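Local coordinates for [2Fe-2S] ferredoxin (Aquifex aeolicus, PDB 1M2D), which carries a [2Fe-2S] cluster in a thioredoxin-like fold and, as a ferredoxin, transfers electrons in metabolic reactions, at residues R28-A33 against V77-V82. The protein carries 1 engineered substitution. Sequence-based numbering, arbitrary orientation.
Sequences REVFQA and VKPEDV
In this thioredoxin-like fold, helix 27-40 packs against the turn that leads from strand 72-74 into helix 82-91, and Val30 meets Val77, Pro79 and Val82 at the join. The two methyls of Val30 divide the work. With CG1 anti to the backbone N (chi1 173°), that methyl lies 3.9 Å from Val77 CG1 and 4.0 Å from Val82 CG2. The side chains of Val30 and Val77 cross at about a right angle. The other methyl, CG2, turns to the backbone of the turn and comes within 3.4 Å of Val77 O, while its side-chain neighbour there is Pro79 CD. On the more exposed side the proline ring extends the packing, its CG 3.6 Å from Glu29 CB, whereas the glutamate chain, bent at chi2, carries its carboxylate off from the turn. One turn further along the helix, Ala33 directs its CB to the turn, 3.9 Å from Val82 CG2, and Val82 CG1 rests against the alanine carbonyl group. No hydrogen bond joins the two segments. Within the turn, Lys78 N donates to the anti side of Asp81 OD2 (2.9 Å), 20° out of the carboxylate plane; Asp81 OD1 forms a salt bridge with Arg98 outside it. Beneath the contact, Val30 and Val77 both touch Val65 of strand 65-68, so turn and helix meet over one residue of the central sheet, while Phe31 reaches strand 48-53.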
ATOM      1  N   ARG A  28       1.849  -9.753  10.986  1.00 12.90           N
ATOM      2  CA  ARG A  28       2.952  -8.846  11.413  1.00 13.77           C
ATOM      3  C   ARG A  28       4.263  -9.600  11.386  1.00 14.21           C
ATOM      4  O   ARG A  28       5.275  -8.986  11.152  1.00 15.58           O
ATOM      5  CB  ARG A  28       2.625  -8.219  12.766  1.00 18.22           C
ATOM      6  CG  ARG A  28       1.386  -7.324  12.514  1.00 22.31           C
ATOM      7  CD  ARG A  28       0.997  -6.648  13.767  1.00 23.25           C
ATOM      8  NE  ARG A  28      -0.146  -5.809  13.429  1.00 17.45           N
ATOM      9  CZ  ARG A  28      -0.635  -5.100  14.427  1.00 15.94           C
ATOM     10  NH1 ARG A  28      -0.131  -5.187  15.637  1.00 23.94           N
ATOM     11  NH2 ARG A  28      -1.686  -4.310  14.210  1.00 17.39           N
ATOM     12  N   GLU A  29       4.240 -10.924  11.616  1.00 14.69           N
ATOM     13  CA  GLU A  29       5.448 -11.731  11.468  1.00 15.35           C
ATOM     14  C   GLU A  29       5.864 -11.862   9.992  1.00 13.60           C
ATOM     15  O   GLU A  29       7.056 -11.926   9.669  1.00 14.28           O
ATOM     16  CB  GLU A  29       5.280 -13.108  12.087  1.00 17.86           C
ATOM     17  CG  GLU A  29       5.215 -12.916  13.589  1.00 20.92           C
ATOM     18  CD  GLU A  29       3.871 -12.569  14.083  1.00 20.40           C
ATOM     19  OE1 GLU A  29       2.841 -12.515  13.398  1.00 30.05           O
ATOM     20  OE2 GLU A  29       3.890 -12.321  15.314  1.00 47.21           O
ATOM     21  N   VAL A  30       4.928 -11.855   9.084  1.00 12.46           N
ATOM     22  CA  VAL A  30       5.179 -11.786   7.638  1.00 11.29           C
ATOM     23  C   VAL A  30       5.897 -10.487   7.274  1.00 11.79           C
ATOM     24  O   VAL A  30       6.910 -10.452   6.602  1.00 12.32           O
ATOM     25  CB  VAL A  30       3.908 -11.942   6.831  1.00 10.83           C
ATOM     26  CG1 VAL A  30       4.141 -11.700   5.338  1.00 11.31           C
ATOM     27  CG2 VAL A  30       3.354 -13.334   7.048  1.00 12.19           C
ATOM     28  N   PHE A  31       5.330  -9.368   7.749  1.00 11.93           N
ATOM     29  CA  PHE A  31       5.882  -8.044   7.498  1.00 12.30           C
ATOM     30  C   PHE A  31       7.307  -8.015   8.033  1.00 13.79           C
ATOM     31  O   PHE A  31       8.270  -7.585   7.402  1.00 14.93           O
ATOM     32  CB  PHE A  31       5.027  -6.941   8.129  1.00 12.57           C
ATOM     33  CG  PHE A  31       5.612  -5.563   8.041  1.00 13.29           C
ATOM     34  CD1 PHE A  31       5.656  -4.899   6.821  1.00 13.21           C
ATOM     35  CD2 PHE A  31       6.134  -4.920   9.149  1.00 17.07           C
ATOM     36  CE1 PHE A  31       6.221  -3.655   6.718  1.00 13.92           C
ATOM     37  CE2 PHE A  31       6.732  -3.670   9.032  1.00 18.28           C
ATOM     38  CZ  PHE A  31       6.790  -3.059   7.844  1.00 14.72           C
ATOM     39  N   GLN A  32       7.535  -8.443   9.253  1.00 15.05           N
ATOM     40  CA  GLN A  32       8.842  -8.502   9.900  1.00 18.24           C
ATOM     41  C   GLN A  32       9.810  -9.344   9.042  1.00 18.32           C
ATOM     42  O   GLN A  32      10.950  -8.976   8.850  1.00 19.81           O
ATOM     43  CB  GLN A  32       8.722  -9.111  11.272  1.00 24.02           C
ATOM     44  CG  GLN A  32       9.858  -9.469  12.217  1.00 46.94           C
ATOM     45  CD  GLN A  32       9.179  -9.701  13.568  1.00 54.28           C
ATOM     46  OE1 GLN A  32       8.424 -10.673  13.676  1.00 77.48           O
ATOM     47  NE2 GLN A  32       9.366  -8.816  14.537  1.00 65.88           N
ATOM     48  N   ALA A  33       9.376 -10.478   8.554  1.00 17.09           N
ATOM     49  CA  ALA A  33      10.233 -11.357   7.748  1.00 14.57           C
ATOM     50  C   ALA A  33      10.644 -10.688   6.434  1.00 14.49           C
ATOM     51  O   ALA A  33      11.826 -10.786   6.060  1.00 16.17           O
ATOM     52  CB  ALA A  33       9.576 -12.675   7.475  1.00 15.96           C
ATOM     53  N   VAL A  77      -0.303 -15.979   3.345  1.00 10.07           N
ATOM     54  CA  VAL A  77       1.140 -15.972   3.427  1.00 10.00           C
ATOM     55  C   VAL A  77       1.600 -16.248   4.858  1.00 10.26           C
ATOM     56  O   VAL A  77       1.135 -15.614   5.802  1.00 11.36           O
ATOM     57  CB  VAL A  77       1.707 -14.638   2.934  1.00  9.62           C
ATOM     58  CG1 VAL A  77       3.224 -14.639   2.958  1.00 10.82           C
ATOM     59  CG2 VAL A  77       1.185 -14.319   1.544  1.00  9.85           C
ATOM     60  N   LYS A  78       2.519 -17.171   5.003  1.00 10.96           N
ATOM     61  CA  LYS A  78       3.175 -17.467   6.276  1.00 12.17           C
ATOM     62  C   LYS A  78       4.543 -16.847   6.317  1.00 12.03           C
ATOM     63  O   LYS A  78       5.157 -16.645   5.262  1.00 12.33           O
ATOM     64  CB  LYS A  78       3.367 -18.970   6.466  1.00 12.99           C
ATOM     65  CG  LYS A  78       2.082 -19.762   6.563  1.00 17.24           C
ATOM     66  CD  LYS A  78       2.429 -21.288   6.614  1.00 18.85           C
ATOM     67  CE  LYS A  78       1.192 -22.101   6.913  1.00 23.36           C
ATOM     68  NZ  LYS A  78       1.573 -23.550   7.019  1.00 26.61           N
ATOM     69  N   PRO A  79       5.080 -16.563   7.490  1.00 12.95           N
ATOM     70  CA  PRO A  79       6.475 -16.090   7.537  1.00 14.40           C
ATOM     71  C   PRO A  79       7.437 -17.026   6.812  1.00 15.84           C
ATOM     72  O   PRO A  79       8.384 -16.563   6.140  1.00 15.80           O
ATOM     73  CB  PRO A  79       6.732 -15.968   9.040  1.00 16.41           C
ATOM     74  CG  PRO A  79       5.385 -15.683   9.589  1.00 18.95           C
ATOM     75  CD  PRO A  79       4.451 -16.577   8.816  1.00 14.35           C
ATOM     76  N   GLU A  80       7.193 -18.323   6.859  1.00 15.60           N
ATOM     77  CA  GLU A  80       8.022 -19.325   6.194  1.00 17.68           C
ATOM     78  C   GLU A  80       7.956 -19.256   4.681  1.00 16.14           C
ATOM     79  O   GLU A  80       8.785 -19.864   4.012  1.00 20.42           O
ATOM     80  CB  GLU A  80       7.593 -20.751   6.609  1.00 21.56           C
ATOM     81  CG  GLU A  80       7.805 -21.035   8.076  1.00 24.99           C
ATOM     82  CD  GLU A  80       6.755 -20.600   9.061  1.00 25.37           C
ATOM     83  OE1 GLU A  80       5.823 -19.848   8.782  1.00 20.00           O
ATOM     84  OE2 GLU A  80       6.884 -21.032  10.238  1.00 31.56           O
ATOM     85  N   ASP A  81       6.991 -18.530   4.110  1.00 14.10           N
ATOM     86  CA  ASP A  81       6.883 -18.362   2.683  1.00 13.96           C
ATOM     87  C   ASP A  81       7.633 -17.126   2.190  1.00 11.97           C
ATOM     88  O   ASP A  81       7.783 -16.988   0.959  1.00 12.65           O
ATOM     89  CB  ASP A  81       5.408 -18.156   2.299  1.00 12.61           C
ATOM     90  CG  ASP A  81       4.612 -19.389   2.613  1.00 13.71           C
ATOM     91  OD1 ASP A  81       5.071 -20.511   2.246  1.00 16.38           O
ATOM     92  OD2 ASP A  81       3.506 -19.237   3.144  1.00 13.59           O
ATOM     93  N   VAL A  82       8.059 -16.250   3.057  1.00 12.19           N
ATOM     94  CA  VAL A  82       8.647 -14.988   2.612  1.00 12.39           C
ATOM     95  C   VAL A  82       9.923 -15.254   1.799  1.00 12.02           C
ATOM     96  O   VAL A  82      10.142 -14.611   0.777  1.00 11.97           O
ATOM     97  CB  VAL A  82       8.870 -14.064   3.802  1.00 13.87           C
ATOM     98  CG1 VAL A  82       9.736 -12.870   3.393  1.00 14.96           C
ATOM     99  CG2 VAL A  82       7.506 -13.608   4.334  1.00 14.20           C
TER